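PDB 1O1Z: glycerophosphodiester phosphodiesterase from Thermotoga maritima, which belongs to the glycerophosphodiester phosphodiesterase family, whose members are built on a TIM-barrel fold. Local coordinates for residues I90-L93 / K94-F97; T78-E81 / L82-T86. All coordinates share one frame; numbering follows the deposited sequence.

Contact 1. Residues I90-L93 / K94-F97; sequences ITTL and KEVF
E95 OE1 is the atom on which several groups converge: the backbone N-H of T92 reaches it at 3.2 Å, K83 NZ from helix 79-85 makes a salt bridge to it, and water 1 adds a weak bond. T92 N comes to the anti lone pair of that oxygen, on the side away from OE2, with an N-H...O angle of 145°. T92 OG1 also lies 3.1 Å from E95 OE1, and T91 OG1 is held by the same water. In return E95 N donates to T92 OG1 at 3.2 Å, and the two reciprocal bonds make a capping box, with T92 as N-cap of helix 93-99. The T92 hydroxyl sits between its own backbone N and carbonyl carbon (chi1 61°), which puts OG1 over the first helical turn, where E95 N donates to it. The first helical bonds follow at once, V96 N to T92 O and F97 N to L93 O, each 3.1 Å. L93 CG sits over a face of the F97 ring, 4.2 Å from its centroid and 25° off the normal, a CH-pi contact, while L93 CD1 meets F97 CE1 at 3.7 Å. T91 CG2 reaches V96 CG2 at 3.9 Å, and these two side chains, crossing at about a right angle, both pack against L30 of helix 30-38.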
loop_
_atom_site.group_PDB
_atom_site.type_symbol
_atom_site.label_atom_id
_atom_site.label_comp_id
_atom_site.label_asym_id
_atom_site.label_seq_id
_atom_site.Cartn_x
_atom_site.Cartn_y
_atom_site.Cartn_z
ATOM N N ILE A 90 -4.547 -6.052 16.820
ATOM C CA ILE A 90 -4.076 -4.835 16.174
ATOM C C ILE A 90 -2.595 -4.704 16.427
ATOM O O ILE A 90 -2.113 -5.045 17.496
ATOM C CB ILE A 90 -4.840 -3.601 16.647
ATOM C CG1 ILE A 90 -4.605 -2.444 15.676
ATOM C CG2 ILE A 90 -4.482 -3.228 18.064
ATOM C CD1 ILE A 90 -5.552 -1.254 15.944
ATOM N N THR A 91 -1.855 -4.249 15.425
ATOM C CA THR A 91 -0.429 -4.087 15.532
ATOM C C THR A 91 0.041 -2.679 15.187
ATOM O O THR A 91 -0.728 -1.846 14.756
ATOM C CB THR A 91 0.289 -5.176 14.692
ATOM O OG1 THR A 91 1.692 -5.216 14.988
ATOM C CG2 THR A 91 0.197 -4.946 13.222
ATOM N N THR A 92 1.295 -2.426 15.484
ATOM C CA THR A 92 1.912 -1.124 15.227
ATOM C C THR A 92 2.896 -1.271 14.090
ATOM O O THR A 92 3.382 -2.362 13.789
ATOM C CB THR A 92 2.647 -0.631 16.439
ATOM O OG1 THR A 92 3.700 -1.537 16.793
ATOM C CG2 THR A 92 1.707 -0.579 17.682
ATOM N N LEU A 93 3.223 -0.157 13.455
ATOM C CA LEU A 93 4.216 -0.196 12.389
ATOM C C LEU A 93 5.564 -0.707 12.909
ATOM O O LEU A 93 6.225 -1.503 12.249
ATOM C CB LEU A 93 4.323 1.180 11.736
ATOM C CG LEU A 93 5.278 1.251 10.560
ATOM C CD1 LEU A 93 4.785 0.307 9.431
ATOM C CD2 LEU A 93 5.382 2.691 10.071
ATOM N N LYS A 94 5.951 -0.255 14.098
ATOM C CA LYS A 94 7.155 -0.761 14.751
ATOM C C LYS A 94 7.200 -2.301 14.809
ATOM O O LYS A 94 8.236 -2.939 14.486
ATOM C CB LYS A 94 7.266 -0.186 16.163
ATOM C CG LYS A 94 8.381 -0.786 17.039
ATOM C CD LYS A 94 8.449 -0.082 18.390
ATOM C CE LYS A 94 9.527 -0.694 19.293
ATOM N NZ LYS A 94 9.167 -2.083 19.705
ATOM N N GLU A 95 6.093 -2.911 15.229
ATOM C CA GLU A 95 6.005 -4.370 15.324
ATOM C C GLU A 95 6.077 -5.069 13.960
ATOM O O GLU A 95 6.682 -6.141 13.823
ATOM C CB GLU A 95 4.732 -4.765 16.078
ATOM C CG GLU A 95 4.795 -4.398 17.535
ATOM C CD GLU A 95 3.520 -4.667 18.292
ATOM O OE1 GLU A 95 2.449 -4.156 17.892
ATOM O OE2 GLU A 95 3.597 -5.386 19.304
ATOM N N VAL A 96 5.498 -4.456 12.930
ATOM C CA VAL A 96 5.610 -5.026 11.586
ATOM C C VAL A 96 7.075 -5.089 11.164
ATOM O O VAL A 96 7.531 -6.105 10.646
ATOM C CB VAL A 96 4.766 -4.261 10.562
ATOM C CG1 VAL A 96 4.964 -4.826 9.183
ATOM C CG2 VAL A 96 3.292 -4.309 10.946
ATOM N N PHE A 97 7.814 -4.004 11.401
ATOM C CA PHE A 97 9.232 -3.968 11.029
ATOM C C PHE A 97 10.024 -5.059 11.758
ATOM O O PHE A 97 10.947 -5.621 11.189
ATOM C CB PHE A 97 9.864 -2.610 11.358
ATOM C CG PHE A 97 9.450 -1.459 10.476
ATOM C CD1 PHE A 97 8.625 -1.593 9.375
ATOM C CD2 PHE A 97 9.931 -0.194 10.765
ATOM C CE1 PHE A 97 8.293 -0.491 8.594
ATOM C CE2 PHE A 97 9.596 0.888 9.984
ATOM C CZ PHE A 97 8.798 0.734 8.906
HETATM O O HOH W 1 1.337 -6.704 17.533
#

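Contact 2. Residues T78-E81 / L82-T86; sequences TVSE and LKELT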
loop_
_atom_site.group_PDB
_atom_site.type_symbol
_atom_site.label_atom_id
_atom_site.label_comp_id
_atom_site.label_asym_id
_atom_site.label_seq_id
_atom_site.Cartn_x
_atom_site.Cartn_y
_atom_site.Cartn_z
ATOM N N THR A 78 -5.449 4.594 23.304
ATOM C CA THR A 78 -4.017 4.345 23.260
ATOM C C THR A 78 -3.715 2.994 22.598
ATOM O O THR A 78 -4.586 2.116 22.477
ATOM C CB THR A 78 -3.413 4.332 24.674
ATOM O OG1 THR A 78 -3.968 3.220 25.402
ATOM C CG2 THR A 78 -3.776 5.600 25.452
ATOM N N VAL A 79 -2.471 2.791 22.199
ATOM C CA VAL A 79 -2.088 1.488 21.647
ATOM C C VAL A 79 -2.445 0.333 22.599
ATOM O O VAL A 79 -3.028 -0.663 22.180
ATOM C CB VAL A 79 -0.590 1.422 21.271
ATOM C CG1 VAL A 79 -0.196 0.028 20.867
ATOM C CG2 VAL A 79 -0.279 2.377 20.125
ATOM N N SER A 80 -2.138 0.492 23.884
ATOM C CA SER A 80 -2.453 -0.534 24.873
ATOM C C SER A 80 -3.957 -0.820 24.916
ATOM O O SER A 80 -4.374 -1.972 24.942
ATOM C CB SER A 80 -1.945 -0.122 26.254
ATOM O OG SER A 80 -2.201 -1.178 27.176
ATOM N N GLU A 81 -4.774 0.245 24.919
ATOM C CA GLU A 81 -6.229 0.101 24.927
ATOM C C GLU A 81 -6.735 -0.618 23.673
ATOM O O GLU A 81 -7.601 -1.472 23.759
ATOM C CB GLU A 81 -6.881 1.472 25.058
ATOM C CG GLU A 81 -6.721 2.028 26.467
ATOM C CD GLU A 81 -7.045 3.504 26.617
ATOM O OE1 GLU A 81 -7.268 4.230 25.612
ATOM O OE2 GLU A 81 -7.055 3.960 27.783
ATOM N N LEU A 82 -6.160 -0.281 22.527
ATOM C CA LEU A 82 -6.519 -0.932 21.267
ATOM C C LEU A 82 -6.173 -2.409 21.263
ATOM O O LEU A 82 -6.931 -3.234 20.794
ATOM C CB LEU A 82 -5.859 -0.225 20.082
ATOM C CG LEU A 82 -6.380 1.194 19.849
ATOM C CD1 LEU A 82 -5.472 1.969 18.907
ATOM C CD2 LEU A 82 -7.823 1.161 19.345
ATOM N N LYS A 83 -5.002 -2.740 21.781
ATOM C CA LYS A 83 -4.608 -4.138 21.912
ATOM C C LYS A 83 -5.510 -4.897 22.889
ATOM O O LYS A 83 -5.849 -6.045 22.642
ATOM C CB LYS A 83 -3.142 -4.205 22.331
ATOM C CG LYS A 83 -2.222 -3.922 21.131
ATOM C CD LYS A 83 -0.764 -4.010 21.426
ATOM C CE LYS A 83 0.077 -3.741 20.184
ATOM N NZ LYS A 83 0.184 -4.888 19.254
ATOM N N GLU A 84 -5.911 -4.261 23.984
ATOM C CA GLU A 84 -6.824 -4.905 24.907
ATOM C C GLU A 84 -8.160 -5.191 24.216
ATOM O O GLU A 84 -8.698 -6.279 24.323
ATOM C CB GLU A 84 -7.054 -4.033 26.153
ATOM C CG GLU A 84 -5.807 -3.784 26.995
ATOM C CD GLU A 84 -5.898 -2.520 27.851
ATOM O OE1 GLU A 84 -6.947 -2.318 28.491
ATOM O OE2 GLU A 84 -4.923 -1.721 27.891
ATOM N N LEU A 85 -8.694 -4.193 23.516
ATOM C CA LEU A 85 -9.993 -4.320 22.837
ATOM C C LEU A 85 -10.018 -5.378 21.740
ATOM O O LEU A 85 -11.039 -6.036 21.523
ATOM C CB LEU A 85 -10.382 -2.981 22.219
ATOM C CG LEU A 85 -10.790 -1.918 23.224
ATOM C CD1 LEU A 85 -10.802 -0.545 22.577
ATOM C CD2 LEU A 85 -12.133 -2.247 23.861
ATOM N N THR A 86 -8.887 -5.556 21.061
ATOM C CA THR A 86 -8.777 -6.492 19.931
ATOM C C THR A 86 -8.065 -7.806 20.314
ATOM O O THR A 86 -7.706 -8.586 19.442
ATOM C CB THR A 86 -8.013 -5.860 18.748
ATOM O OG1 THR A 86 -6.693 -5.500 19.161
ATOM C CG2 THR A 86 -8.659 -4.571 18.268
HETATM O O HOH W 2 -9.248 -1.233 26.568
#
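Helix 79-85 runs between the N-cap T78 and T86, the first residue to leave helical angles, with L82 N, K83 N, E84 N and L85 N each bonded at 2.9 Å to T78 O, V79 O, S80 O and E81 O respectively. On the exposed side, in the modelled conformer of E84, one of two, S80 OG donates at 2.9 Å to E84 OE2, which accepts through its anti lone pair, away from OE1. The serine hydroxyl lies opposite its backbone N about the CA-CB bond (chi1 -177°), which swings it along the helix towards E84. In that conformer water 2 donates to both E84 OE1 and E81 O. At the start of the helix T78 and E81 form a capping box: E81 N gives its hydrogen to T78 OG1 at 3.1 Å, while T78 N returns one to E81 OE1 at 3.0 Å, meeting that oxygen from above the carboxylate plane, 43° out of it. V79 and K83 run side by side in the same direction, V79 CG1 against K83 CE at 3.8 Å, and the lysine goes on to a salt bridge with E95. At the far end L82 O takes two hydrogens from T86, from OG1 at 2.8 Å and from N, arriving from opposite faces of the carbonyl plane.

Overall arrangement
Helices 79-85 and 93-99 follow one another in the chain, each opened by a threonine-glutamate capping box, and the centres of contacts 1 and 2 lie about 13 Å apart. K83 ties them together: its NZ is 2.7 Å from E95 OE1 in a salt bridge and 2.9 Å from I90 O, probably a hydrogen bond. The lysine, coming from helix 79-85, thus meets the same E95 oxygen that T92 N uses in the second capping box, and T92 CG2 packs on V79 CG1 alongside. Contact 2 sits at the surface, about 24 Å from the chain centre; contact 1 lies deeper, at about 15 Å, with the F97 side chain about 7 Å from the sodium ion bound at S123 and R126.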